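Local coordinates for transcriptional activator TenA-1 (Sulfolobus solfataricus P2, PDB 2QZC), which probably acts as a TenA-like thiaminase in the breakdown or salvage of thiamine, despite its name as a transcriptional activator, at residues Leu18-Lys21 and Tyr22-His25; Ile46-Gly49 and Lys50-Asp54; Lys73-Asn76 and Leu77-Ser81; Tyr168-Arg171 and Ile172-Ile175; Asn190-Ile193 and Asn194-Phe198. One frame throughout, in Å; residues are numbered along the deposited sequence.

Overall arrangement
All five interactions are local contacts in one all-helical TenA-family chain, following each other in series on helices 18-23, 38-63, 68-78, 166-179 and 186-208; interactions 1 and 3 run over a helix end. Two pairs touch. Interactions 1 and 5, with centres about 12 Å apart, meet where Leu18 and Trp19 pack on Ile193 and Val196; interactions 3 and 4, about 10 Å apart between centres, meet through Leu77, Ile74 and Ala174. Interactions 1 and 3, about 28 Å apart between centres, lie on opposite sides of the chain's centre. Together they join helices of the bundle around a probable pocket, marked by imidazole at interaction 2, and at the dimer interface, where interaction 3 lies.

Interaction 1 of 5, residues Leu18-Lys21 and Tyr22-His25; sequences LWNK and YVKH
Helix 18-23 of the heme oxygenase-like fold carries an aromatic-aliphatic cluster in which Trp19 meets Tyr22 and Val23 one turn on. The Tyr22 ring presents its edge to the face of the Trp19 six-membered ring, centroids 5.3 Å apart and planes at 88°, with CD2 of Tyr22 3.8 Å from CZ3 of Trp19. Val23 CG1 adds an off-centre CH-pi contact, 4.2 Å from the centroid of the Trp19 five-membered ring. Trp19 reaches both because its CG stands opposite the backbone N (chi1 -168°). An alanine at Trp19 takes away the indole and would probably leave the Tyr22 edge and Val23 CG1 without their aromatic partner. In the backbone, Val23 N binds Trp19 O at 2.9 Å, nearly straight. Lys24 leaves helical geometry, and His25 begins the next helix as its N-cap, ND1 accepting from Phe27 N while NE2 hydrogen-bonds to Asp204 OD1. Tyr22 OH bonds to Pro136 O, tying this short helix into the helical bundle typical of TenA proteins.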
loop_
_atom_site.group_PDB
_atom_site.type_symbol
_atom_site.label_atom_id
_atom_site.label_comp_id
_atom_site.label_asym_id
_atom_site.label_seq_id
_atom_site.Cartn_x
_atom_site.Cartn_y
_atom_site.Cartn_z
ATOM N N LEU A 18 28.035 15.368 2.642
ATOM C CA LEU A 18 27.545 13.993 2.717
ATOM C C LEU A 18 26.904 13.527 1.431
ATOM O O LEU A 18 26.923 12.336 1.151
ATOM C CB LEU A 18 26.517 13.837 3.860
ATOM C CG LEU A 18 27.005 14.004 5.285
ATOM C CD1 LEU A 18 25.828 14.033 6.293
ATOM C CD2 LEU A 18 28.000 12.892 5.639
ATOM N N TRP A 19 26.295 14.429 0.658
ATOM C CA TRP A 19 25.607 14.025 -0.550
ATOM C C TRP A 19 26.529 13.334 -1.532
ATOM O O TRP A 19 26.225 12.239 -2.003
ATOM C CB TRP A 19 24.829 15.159 -1.207
ATOM C CG TRP A 19 23.909 14.643 -2.285
ATOM C CD1 TRP A 19 24.063 14.805 -3.631
ATOM C CD2 TRP A 19 22.708 13.869 -2.109
ATOM N NE1 TRP A 19 23.035 14.190 -4.307
ATOM C CE2 TRP A 19 22.168 13.633 -3.403
ATOM C CE3 TRP A 19 22.006 13.384 -0.993
ATOM C CZ2 TRP A 19 20.978 12.887 -3.593
ATOM C CZ3 TRP A 19 20.832 12.673 -1.194
ATOM C CH2 TRP A 19 20.330 12.427 -2.451
ATOM N N ASN A 20 27.666 13.941 -1.830
ATOM C CA ASN A 20 28.606 13.292 -2.755
ATOM C C ASN A 20 29.277 12.066 -2.142
ATOM O O ASN A 20 29.629 11.144 -2.883
ATOM C CB ASN A 20 29.621 14.288 -3.343
ATOM C CG ASN A 20 28.993 15.182 -4.415
ATOM O OD1 ASN A 20 27.972 14.840 -5.027
ATOM N ND2 ASN A 20 29.596 16.337 -4.630
ATOM N N LYS A 21 29.433 12.029 -0.816
ATOM C CA LYS A 21 29.951 10.808 -0.165
ATOM C C LYS A 21 29.027 9.616 -0.419
ATOM O O LYS A 21 29.467 8.470 -0.431
ATOM C CB LYS A 21 30.184 11.001 1.325
ATOM C CG LYS A 21 31.396 11.888 1.625
ATOM C CD LYS A 21 31.621 12.095 3.092
ATOM C CE LYS A 21 32.859 12.961 3.324
ATOM N NZ LYS A 21 33.142 13.021 4.784
ATOM N N TYR A 22 27.729 9.905 -0.595
ATOM C CA TYR A 22 26.710 8.909 -0.927
ATOM C C TYR A 22 26.684 8.592 -2.428
ATOM O O TYR A 22 26.933 7.450 -2.834
ATOM C CB TYR A 22 25.336 9.416 -0.416
ATOM C CG TYR A 22 24.080 8.740 -0.942
ATOM C CD1 TYR A 22 24.049 7.393 -1.260
ATOM C CD2 TYR A 22 22.881 9.461 -1.044
ATOM C CE1 TYR A 22 22.894 6.793 -1.739
ATOM C CE2 TYR A 22 21.705 8.856 -1.493
ATOM C CZ TYR A 22 21.724 7.508 -1.792
ATOM O OH TYR A 22 20.576 6.887 -2.245
ATOM N N VAL A 23 26.367 9.575 -3.257
ATOM C CA VAL A 23 26.132 9.316 -4.678
ATOM C C VAL A 23 27.399 9.139 -5.516
ATOM O O VAL A 23 27.295 8.659 -6.648
ATOM C CB VAL A 23 25.166 10.326 -5.325
ATOM C CG1 VAL A 23 23.797 10.322 -4.621
ATOM C CG2 VAL A 23 25.785 11.734 -5.392
ATOM N N LYS A 24 28.546 9.504 -4.961
ATOM C CA LYS A 24 29.853 9.276 -5.606
ATOM C C LYS A 24 30.718 8.369 -4.733
ATOM O O LYS A 24 31.955 8.402 -4.803
ATOM C CB LYS A 24 30.580 10.606 -5.907
ATOM C CG LYS A 24 29.803 11.556 -6.759
ATOM C CD LYS A 24 30.603 12.860 -7.020
ATOM C CE LYS A 24 29.928 13.725 -8.108
ATOM N NZ LYS A 24 30.735 14.923 -8.388
ATOM N N HIS A 25 30.078 7.491 -3.943
ATOM C CA HIS A 25 30.799 6.561 -3.072
ATOM C C HIS A 25 31.723 5.630 -3.884
ATOM O O HIS A 25 31.408 5.292 -5.021
ATOM C CB HIS A 25 29.771 5.678 -2.319
ATOM C CG HIS A 25 30.332 4.961 -1.138
ATOM N ND1 HIS A 25 31.062 3.789 -1.223
ATOM C CD2 HIS A 25 30.216 5.248 0.180
ATOM C CE1 HIS A 25 31.407 3.421 0.001
ATOM N NE2 HIS A 25 30.909 4.296 0.871
#

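Interaction 2 of 5, residues Ile46-Gly49 and Lys50-Asp54; sequences IQDG and KYVED. With IMD (imidazole), chain C.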
loop_
_atom_site.group_PDB
_atom_site.type_symbol
_atom_site.label_atom_id
_atom_site.label_comp_id
_atom_site.label_asym_id
_atom_site.label_seq_id
_atom_site.Cartn_x
_atom_site.Cartn_y
_atom_site.Cartn_z
ATOM N N ILE A 46 22.076 -9.105 -1.636
ATOM C CA ILE A 46 21.374 -9.851 -0.604
ATOM C C ILE A 46 20.893 -8.888 0.488
ATOM O O ILE A 46 19.703 -8.883 0.858
ATOM C CB ILE A 46 22.232 -10.963 -0.029
ATOM C CG1 ILE A 46 22.523 -12.038 -1.099
ATOM C CG2 ILE A 46 21.561 -11.607 1.190
ATOM C CD1 ILE A 46 23.686 -12.996 -0.663
ATOM N N GLN A 47 21.774 -7.987 0.935
ATOM C CA GLN A 47 21.341 -6.983 1.925
ATOM C C GLN A 47 20.246 -6.087 1.365
ATOM O O GLN A 47 19.287 -5.741 2.078
ATOM C CB GLN A 47 22.526 -6.116 2.401
ATOM C CG GLN A 47 23.517 -6.879 3.245
ATOM C CD GLN A 47 22.931 -7.510 4.480
ATOM O OE1 GLN A 47 22.372 -6.807 5.337
ATOM N NE2 GLN A 47 22.993 -8.860 4.564
ATOM N N ASP A 48 20.368 -5.680 0.103
ATOM C CA ASP A 48 19.345 -4.852 -0.520
ATOM C C ASP A 48 18.006 -5.595 -0.612
ATOM O O ASP A 48 16.944 -4.976 -0.427
ATOM C CB ASP A 48 19.824 -4.358 -1.893
ATOM C CG ASP A 48 18.814 -3.522 -2.599
ATOM O OD1 ASP A 48 18.557 -2.409 -2.122
ATOM O OD2 ASP A 48 18.289 -3.988 -3.635
ATOM N N GLY A 49 18.042 -6.903 -0.846
ATOM C CA GLY A 49 16.814 -7.732 -0.887
ATOM C C GLY A 49 16.062 -7.707 0.436
ATOM O O GLY A 49 14.815 -7.701 0.476
ATOM N N LYS A 50 16.811 -7.682 1.532
ATOM C CA LYS A 50 16.218 -7.585 2.877
ATOM C C LYS A 50 15.686 -6.176 3.095
ATOM O O LYS A 50 14.561 -5.982 3.571
ATOM C CB LYS A 50 17.240 -7.929 3.949
ATOM C CG LYS A 50 17.831 -9.349 3.829
ATOM C CD LYS A 50 18.636 -9.744 5.046
ATOM C CE LYS A 50 17.802 -10.120 6.249
ATOM N NZ LYS A 50 17.017 -11.378 6.016
ATOM N N TYR A 51 16.507 -5.179 2.788
ATOM C CA TYR A 51 16.134 -3.799 2.953
ATOM C C TYR A 51 14.837 -3.421 2.231
ATOM O O TYR A 51 13.936 -2.763 2.794
ATOM C CB TYR A 51 17.287 -2.867 2.456
ATOM C CG TYR A 51 16.946 -1.423 2.405
ATOM C CD1 TYR A 51 17.144 -0.604 3.514
ATOM C CD2 TYR A 51 16.401 -0.828 1.237
ATOM C CE1 TYR A 51 16.801 0.759 3.473
ATOM C CE2 TYR A 51 16.086 0.501 1.202
ATOM C CZ TYR A 51 16.291 1.314 2.331
ATOM O OH TYR A 51 16.008 2.688 2.366
ATOM N N VAL A 52 14.750 -3.789 0.955
ATOM C CA VAL A 52 13.597 -3.382 0.114
ATOM C C VAL A 52 12.285 -3.894 0.661
ATOM O O VAL A 52 11.268 -3.177 0.626
ATOM C CB VAL A 52 13.769 -3.793 -1.353
ATOM C CG1 VAL A 52 12.456 -3.650 -2.159
ATOM C CG2 VAL A 52 14.858 -2.937 -1.963
ATOM N N GLU A 53 12.269 -5.111 1.201
ATOM C CA GLU A 53 11.019 -5.619 1.770
ATOM C C GLU A 53 10.615 -4.779 3.000
ATOM O O GLU A 53 9.446 -4.421 3.193
ATOM C CB GLU A 53 11.124 -7.104 2.130
ATOM C CG GLU A 53 9.769 -7.634 2.631
ATOM C CD GLU A 53 9.769 -9.086 3.041
ATOM O OE1 GLU A 53 10.616 -9.834 2.548
ATOM O OE2 GLU A 53 8.906 -9.485 3.850
ATOM N N ASP A 54 11.570 -4.486 3.887
ATOM C CA ASP A 54 11.251 -3.625 5.038
ATOM C C ASP A 54 10.850 -2.216 4.616
ATOM O O ASP A 54 9.956 -1.610 5.203
ATOM C CB ASP A 54 12.470 -3.553 5.982
ATOM C CG ASP A 54 12.696 -4.821 6.768
ATOM O OD1 ASP A 54 11.717 -5.373 7.328
ATOM O OD2 ASP A 54 13.870 -5.223 6.880
HETATM N N1 IMD C . 19.384 1.832 0.082
HETATM C C2 IMD C . 18.858 1.183 -0.932
HETATM N N3 IMD C . 19.125 -0.099 -0.759
HETATM C C4 IMD C . 19.785 -0.256 0.391
HETATM C C5 IMD C . 19.953 0.985 0.950
HETATM O O HOH W 1 13.401 -9.770 2.053
#
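The Tyr51 ring carries the bound imidazole over one face, the two planes nearly parallel, with C4 of the imidazole 3.5 Å above the tyrosine plane and offset toward the rim. CD2 of Tyr51 comes within 3.5 Å of N3 of the imidazole, and the tyrosine ring also meets Tyr115 at an oblique angle. Asp48, three residues earlier, anchors one nitrogen of the ligand: imidazole N3 donates to Asp48 OD1 at 2.7 Å, with an N-H...O angle of 164°. CG of Asp48 lies opposite its backbone N (chi1 179°), which brings the carboxylate round to the ligand. OD1 also accepts from a bound glycerol. Glu199 OE2 holds the imidazole as well, so the ligand spans two helices and the two bonds together limit its turning.

The helical backbone sets this spacing. Tyr51 N bonds to Gln47 O at 2.9 Å, and Val52 N to Asp48 O at the same length. Further along the helix a water lies within hydrogen-bonding distance of Gly49 O (3.0 Å) and of OE1 of Glu53, whose carboxylate also forms salt bridges with Arg100 and Arg57. Lys50 NZ hydrogen-bonds to Thr106 O and Ile103 O. Imidazole and glycerol probably come from the crystallisation liquor, yet an aspartate beside a tyrosine ring that lies over the imidazole is consistent with the substrate pocket of TenA-type enzymes.

Interaction 3 of 5, residues Lys73-Asn76 and Leu77-Ser81; sequences KILN and LVFSS
Ile74 CG2 stands opposite its backbone N, and a Val78 chi1 of 169° puts CG1 anti to the backbone N and hence CG2 anti to the carbonyl carbon; the two CG2 methyls then lie side by side, 4.0 Å apart. One residue on, Leu75 and Phe79 repeat the i to i+4 pairing at the C-terminal end of helix 68-78, within the all-helical heme oxygenase-like fold: Leu75 CD2 lies at the edge of the Phe79 ring, near its plane, 3.9 Å from CE2. The backbone carries both pairs, Val78 N bonding to Ile74 O at 3.0 Å and Phe79 N to Leu75 O at 2.9 Å. Phe79 is the first residue to leave helical geometry.

The second subunit completes the setting: Leu75 packs on its Leu60, Phe79 on its Leu75, and Asn76 ND2, in the conformer modelled here, donates to its Phe79 O. Leu77 turns onto another side, with CG 3.5 Å from Lys73 O. Its side chain touches Ala174 of helix 166-179, and its CD1 packs 3.4 Å from Lys170 O. Replacing it by an alanine removes CG and both methyls and would probably open a gap against Lys170 and Ala174. Beside it, Ile74 CG1 lies 3.7 Å from Ala174 O.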
loop_
_atom_site.group_PDB
_atom_site.type_symbol
_atom_site.label_atom_id
_atom_site.label_comp_id
_atom_site.label_asym_id
_atom_site.label_seq_id
_atom_site.Cartn_x
_atom_site.Cartn_y
_atom_site.Cartn_z
ATOM N N LYS A 73 -1.170 7.851 -5.899
ATOM C CA LYS A 73 -0.301 8.016 -7.084
ATOM C C LYS A 73 0.998 7.206 -6.911
ATOM O O LYS A 73 1.459 6.507 -7.809
ATOM C CB LYS A 73 0.042 9.496 -7.303
ATOM C CG LYS A 73 0.743 9.829 -8.625
ATOM C CD LYS A 73 1.210 11.283 -8.632
ATOM C CE LYS A 73 1.785 11.692 -9.983
ATOM N NZ LYS A 73 0.734 11.720 -11.057
ATOM N N ILE A 74 1.595 7.317 -5.728
ATOM C CA ILE A 74 2.836 6.580 -5.437
ATOM C C ILE A 74 2.600 5.065 -5.396
ATOM O O ILE A 74 3.346 4.317 -5.994
ATOM C CB ILE A 74 3.460 7.069 -4.072
ATOM C CG1 ILE A 74 3.949 8.522 -4.166
ATOM C CG2 ILE A 74 4.631 6.121 -3.605
ATOM C CD1 ILE A 74 4.258 9.181 -2.817
ATOM N N LEU A 75 1.567 4.635 -4.682
ATOM C CA LEU A 75 1.243 3.199 -4.528
ATOM C C LEU A 75 0.905 2.528 -5.858
ATOM O O LEU A 75 1.266 1.375 -6.058
ATOM C CB LEU A 75 0.149 2.972 -3.497
ATOM C CG LEU A 75 0.482 3.362 -2.040
ATOM C CD1 LEU A 75 -0.775 3.507 -1.204
ATOM C CD2 LEU A 75 1.447 2.367 -1.420
ATOM N N ASN A 76 0.213 3.254 -6.740
ATOM C CA ASN A 76 -0.091 2.739 -8.080
ATOM C C ASN A 76 1.190 2.362 -8.821
ATOM O O ASN A 76 1.238 1.327 -9.501
ATOM C CB ASN A 76 -0.856 3.775 -8.896
ATOM C CG ASN A 76 -1.053 3.350 -10.340
ATOM O OD1 ASN A 76 -0.435 3.908 -11.243
ATOM N ND2 ASN A 76 -1.835 2.301 -10.550
ATOM N N LEU A 77 2.215 3.204 -8.699
ATOM C CA LEU A 77 3.512 2.972 -9.344
ATOM C C LEU A 77 4.361 1.904 -8.672
ATOM O O LEU A 77 5.015 1.118 -9.351
ATOM C CB LEU A 77 4.278 4.299 -9.503
ATOM C CG LEU A 77 3.570 5.329 -10.393
ATOM C CD1 LEU A 77 4.282 6.669 -10.440
ATOM C CD2 LEU A 77 3.391 4.804 -11.824
ATOM N N VAL A 78 4.355 1.886 -7.348
ATOM C CA VAL A 78 5.136 0.913 -6.586
ATOM C C VAL A 78 4.591 -0.501 -6.739
ATOM O O VAL A 78 5.373 -1.432 -6.942
ATOM C CB VAL A 78 5.251 1.322 -5.111
ATOM C CG1 VAL A 78 5.846 0.167 -4.243
ATOM C CG2 VAL A 78 6.062 2.610 -4.986
ATOM N N PHE A 79 3.269 -0.648 -6.671
ATOM C CA PHE A 79 2.583 -1.948 -6.805
ATOM C C PHE A 79 2.055 -2.257 -8.225
ATOM O O PHE A 79 1.125 -3.025 -8.388
ATOM C CB PHE A 79 1.509 -2.085 -5.714
ATOM C CG PHE A 79 2.080 -2.190 -4.359
ATOM C CD1 PHE A 79 2.611 -3.403 -3.920
ATOM C CD2 PHE A 79 2.159 -1.086 -3.522
ATOM C CE1 PHE A 79 3.180 -3.511 -2.667
ATOM C CE2 PHE A 79 2.737 -1.176 -2.278
ATOM C CZ PHE A 79 3.251 -2.404 -1.843
ATOM N N SER A 80 2.694 -1.694 -9.252
ATOM C CA SER A 80 2.379 -1.982 -10.664
ATOM C C SER A 80 3.078 -3.274 -11.116
ATOM O O SER A 80 3.976 -3.792 -10.428
ATOM C CB SER A 80 2.850 -0.836 -11.573
ATOM O OG SER A 80 2.861 -1.205 -12.946
ATOM N N SER A 81 2.662 -3.768 -12.286
ATOM C CA SER A 81 3.247 -4.967 -12.920
ATOM C C SER A 81 3.271 -4.837 -14.451
ATOM O O SER A 81 3.935 -3.946 -15.003
ATOM C CB SER A 81 2.498 -6.234 -12.474
ATOM O OG SER A 81 1.093 -6.111 -12.657
#

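Interaction 4 of 5, residues Tyr168-Arg171 and Ile172-Ile175; sequences YKKR and IEAI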
loop_
_atom_site.group_PDB
_atom_site.type_symbol
_atom_site.label_atom_id
_atom_site.label_comp_id
_atom_site.label_asym_id
_atom_site.label_seq_id
_atom_site.Cartn_x
_atom_site.Cartn_y
_atom_site.Cartn_z
ATOM N N TYR A 168 11.021 4.094 -13.408
ATOM C CA TYR A 168 11.565 4.530 -12.119
ATOM C C TYR A 168 11.476 6.048 -12.003
ATOM O O TYR A 168 11.100 6.554 -10.928
ATOM C CB TYR A 168 12.999 4.048 -11.927
ATOM C CG TYR A 168 13.480 4.254 -10.498
ATOM C CD1 TYR A 168 13.110 3.344 -9.501
ATOM C CD2 TYR A 168 14.346 5.294 -10.171
ATOM C CE1 TYR A 168 13.528 3.535 -8.177
ATOM C CE2 TYR A 168 14.767 5.483 -8.852
ATOM C CZ TYR A 168 14.363 4.590 -7.879
ATOM O OH TYR A 168 14.772 4.746 -6.575
ATOM N N LYS A 169 11.780 6.789 -13.072
ATOM C CA LYS A 169 11.674 8.250 -13.007
ATOM C C LYS A 169 10.255 8.718 -12.681
ATOM O O LYS A 169 10.073 9.702 -11.952
ATOM C CB LYS A 169 12.158 8.943 -14.284
ATOM C CG LYS A 169 13.577 8.578 -14.727
ATOM C CD LYS A 169 14.606 8.426 -13.637
ATOM C CE LYS A 169 15.990 8.213 -14.221
ATOM N NZ LYS A 169 17.025 7.864 -13.186
ATOM N N LYS A 170 9.248 7.993 -13.195
ATOM C CA LYS A 170 7.832 8.297 -12.891
ATOM C C LYS A 170 7.542 8.099 -11.405
ATOM O O LYS A 170 6.790 8.878 -10.795
ATOM C CB LYS A 170 6.873 7.460 -13.753
ATOM C CG LYS A 170 6.817 7.889 -15.194
ATOM C CD LYS A 170 5.862 6.964 -15.942
ATOM C CE LYS A 170 5.732 7.342 -17.409
ATOM N NZ LYS A 170 4.905 6.340 -18.157
ATOM N N ARG A 171 8.133 7.050 -10.815
ATOM C CA ARG A 171 8.000 6.826 -9.374
ATOM C C ARG A 171 8.583 8.017 -8.606
ATOM O O ARG A 171 7.953 8.508 -7.651
ATOM C CB ARG A 171 8.741 5.582 -8.904
ATOM C CG ARG A 171 8.125 4.249 -9.157
ATOM C CD ARG A 171 9.004 3.208 -8.415
ATOM N NE ARG A 171 8.580 1.824 -8.573
ATOM C CZ ARG A 171 8.762 1.063 -9.651
ATOM N NH1 ARG A 171 9.293 1.540 -10.780
ATOM N NH2 ARG A 171 8.337 -0.199 -9.620
ATOM N N ILE A 172 9.773 8.457 -9.007
ATOM C CA ILE A 172 10.432 9.599 -8.357
ATOM C C ILE A 172 9.581 10.860 -8.490
ATOM O O ILE A 172 9.421 11.625 -7.547
ATOM C CB ILE A 172 11.876 9.832 -8.828
ATOM C CG1 ILE A 172 12.712 8.573 -8.626
ATOM C CG2 ILE A 172 12.482 11.076 -8.184
ATOM C CD1 ILE A 172 12.707 8.001 -7.190
ATOM N N GLU A 173 9.025 11.092 -9.679
ATOM C CA GLU A 173 8.146 12.244 -9.841
ATOM C C GLU A 173 6.964 12.234 -8.877
ATOM O O GLU A 173 6.643 13.271 -8.316
ATOM C CB GLU A 173 7.653 12.346 -11.291
ATOM C CG GLU A 173 8.751 12.749 -12.242
ATOM C CD GLU A 173 8.394 12.646 -13.730
ATOM O OE1 GLU A 173 7.291 12.161 -14.085
ATOM O OE2 GLU A 173 9.274 13.023 -14.524
ATOM N N ALA A 174 6.342 11.065 -8.677
ATOM C CA ALA A 174 5.214 10.944 -7.748
ATOM C C ALA A 174 5.654 11.223 -6.286
ATOM O O ALA A 174 4.938 11.863 -5.519
ATOM C CB ALA A 174 4.565 9.571 -7.867
ATOM N N ILE A 175 6.849 10.741 -5.925
ATOM C CA ILE A 175 7.407 10.973 -4.586
ATOM C C ILE A 175 7.682 12.457 -4.373
ATOM O O ILE A 175 7.332 13.008 -3.331
ATOM C CB ILE A 175 8.668 10.092 -4.380
ATOM C CG1 ILE A 175 8.263 8.606 -4.339
ATOM C CG2 ILE A 175 9.449 10.541 -3.085
ATOM C CD1 ILE A 175 9.435 7.615 -4.527
#
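Four successive i to i+4 backbone bonds carry this turn of helix 166-179: Ile172 N donates to Tyr168 O, Glu173 N to Lys169 O, Ala174 N to Lys170 O and Ile175 N to Arg171 O, all at 2.9 to 3.1 Å. The side-chain charges reach beyond the turn. Lys169 NZ forms a salt bridge with Asp146 and hydrogen bonds with Tyr163 O and Ser142 OG, three partners that hold its ammonium group, and Lys170 pairs with Glu167, three residues back.

Around this polar frame, Tyr168 and Ile172 make the main side-chain contact. The isoleucine reaches the tyrosine by its longer branch: CD1 of Ile172 comes obliquely to the ring, 3.7 Å from CE2 of Tyr168. CG1 of Ile172 turns back along its own helix (chi1 -56°), within 3.5 Å of Tyr168 O. At the far end of the ring, Tyr168 OH bonds to Met138 O. The rings of Tyr163 and Phe162 each meet Tyr168 edge-to-face. Ile175 CG1 lies 3.3 Å from Arg171 O, while its side chain packs on Trp134. Ala174, with only a methyl, lies against Lys73, Ile74 and Leu77. This helix thus wedges between helices 127-148 and 68-78, an arrangement belonging to the helical bundle of the heme oxygenase-like fold.

Interaction 5 of 5, residues Asn190-Ile193 and Asn194-Phe198; sequences NIFI and NSVRF
Asn194 sits one turn after Asn190, its N bonded to Asn190 O at 3.1 Å. A water donates to that same carbonyl oxygen at 2.8 Å, so Asn190 O receives two donors, and the water weakly links the Asn194 amide oxygen to the preceding turn. Ser195 follows with its N on Ile191 O, while its OG hydrogen-bonds to Ala133 O and His118 NE2 of the neighbouring helices. Here helix 186-208 packs on helices 110-125 and 127-148 in the heme oxygenase-like bundle. Val196 uses CG2 alone against the phenyl ring: opposite its own carbonyl carbon, this methyl lies 4.0 Å from Phe192 CE1, approaching obliquely, and 3.4 Å from Phe192 O. Both side chains also rest on Trp19. Arg197 N then bonds to Ile193 O at 2.9 Å. Its extended chain runs beside Ile193, pointing the same way, with NE 3.8 Å from Ile193 CG2.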
loop_
_atom_site.group_PDB
_atom_site.type_symbol
_atom_site.label_atom_id
_atom_site.label_comp_id
_atom_site.label_asym_id
_atom_site.label_seq_id
_atom_site.Cartn_x
_atom_site.Cartn_y
_atom_site.Cartn_z
ATOM N N ASN A 190 17.247 16.916 9.595
ATOM C CA ASN A 190 18.066 16.005 10.400
ATOM C C ASN A 190 17.724 14.536 10.159
ATOM O O ASN A 190 18.632 13.696 10.144
ATOM C CB ASN A 190 17.999 16.392 11.869
ATOM C CG ASN A 190 18.814 17.654 12.164
ATOM O OD1 ASN A 190 19.714 18.012 11.402
ATOM N ND2 ASN A 190 18.520 18.290 13.301
ATOM N N ILE A 191 16.454 14.256 9.874
ATOM C CA ILE A 191 16.022 12.890 9.500
ATOM C C ILE A 191 16.657 12.515 8.149
ATOM O O ILE A 191 17.190 11.404 7.966
ATOM C CB ILE A 191 14.483 12.782 9.446
ATOM C CG1 ILE A 191 13.906 12.919 10.849
ATOM C CG2 ILE A 191 14.017 11.428 8.845
ATOM C CD1 ILE A 191 12.376 13.138 10.895
ATOM N N PHE A 192 16.562 13.423 7.165
ATOM C CA PHE A 192 17.131 13.247 5.836
ATOM C C PHE A 192 18.637 12.997 5.955
ATOM O O PHE A 192 19.197 12.087 5.306
ATOM C CB PHE A 192 16.842 14.501 4.998
ATOM C CG PHE A 192 17.169 14.409 3.538
ATOM C CD1 PHE A 192 18.432 14.781 3.075
ATOM C CD2 PHE A 192 16.198 14.044 2.591
ATOM C CE1 PHE A 192 18.732 14.745 1.717
ATOM C CE2 PHE A 192 16.485 14.034 1.239
ATOM C CZ PHE A 192 17.771 14.380 0.809
ATOM N N ILE A 193 19.321 13.799 6.770
ATOM C CA ILE A 193 20.787 13.628 6.987
ATOM C C ILE A 193 21.091 12.208 7.521
ATOM O O ILE A 193 21.994 11.552 7.021
ATOM C CB ILE A 193 21.355 14.693 7.973
ATOM C CG1 ILE A 193 21.336 16.090 7.311
ATOM C CG2 ILE A 193 22.770 14.305 8.448
ATOM C CD1 ILE A 193 21.583 17.256 8.273
ATOM N N ASN A 194 20.295 11.742 8.488
ATOM C CA ASN A 194 20.493 10.382 9.026
ATOM C C ASN A 194 20.350 9.330 7.932
ATOM O O ASN A 194 21.178 8.400 7.851
ATOM C CB ASN A 194 19.615 10.048 10.236
ATOM C CG ASN A 194 20.186 10.562 11.538
ATOM O OD1 ASN A 194 21.351 11.025 11.577
ATOM N ND2 ASN A 194 19.397 10.481 12.621
ATOM N N SER A 195 19.331 9.460 7.070
ATOM C CA SER A 195 19.198 8.527 5.951
ATOM C C SER A 195 20.402 8.531 5.018
ATOM O O SER A 195 20.872 7.462 4.579
ATOM C CB SER A 195 17.908 8.756 5.195
ATOM O OG SER A 195 16.787 8.371 5.978
ATOM N N VAL A 196 20.935 9.732 4.733
ATOM C CA VAL A 196 22.137 9.822 3.899
ATOM C C VAL A 196 23.334 9.150 4.608
ATOM O O VAL A 196 24.104 8.413 3.980
ATOM C CB VAL A 196 22.459 11.290 3.495
ATOM C CG1 VAL A 196 23.802 11.354 2.727
ATOM C CG2 VAL A 196 21.311 11.871 2.668
ATOM N N ARG A 197 23.479 9.355 5.915
ATOM C CA ARG A 197 24.547 8.665 6.658
ATOM C C ARG A 197 24.374 7.146 6.554
ATOM O O ARG A 197 25.352 6.414 6.389
ATOM C CB ARG A 197 24.591 9.052 8.114
ATOM C CG ARG A 197 25.001 10.517 8.361
ATOM C CD ARG A 197 25.138 10.775 9.868
ATOM N NE ARG A 197 25.410 12.203 10.133
ATOM C CZ ARG A 197 26.590 12.786 10.040
ATOM N NH1 ARG A 197 27.668 12.148 9.642
ATOM N NH2 ARG A 197 26.656 14.087 10.342
ATOM N N PHE A 198 23.133 6.657 6.624
ATOM C CA PHE A 198 22.917 5.224 6.521
ATOM C C PHE A 198 23.246 4.704 5.117
ATOM O O PHE A 198 23.717 3.568 4.976
ATOM C CB PHE A 198 21.481 4.836 6.904
ATOM C CG PHE A 198 21.175 4.946 8.360
ATOM C CD1 PHE A 198 21.899 4.176 9.255
ATOM C CD2 PHE A 198 20.057 5.615 8.834
ATOM C CE1 PHE A 198 21.612 4.207 10.632
ATOM C CE2 PHE A 198 19.777 5.688 10.158
ATOM C CZ PHE A 198 20.531 4.979 11.082
HETATM O O HOH W 2 20.923 14.255 11.725
#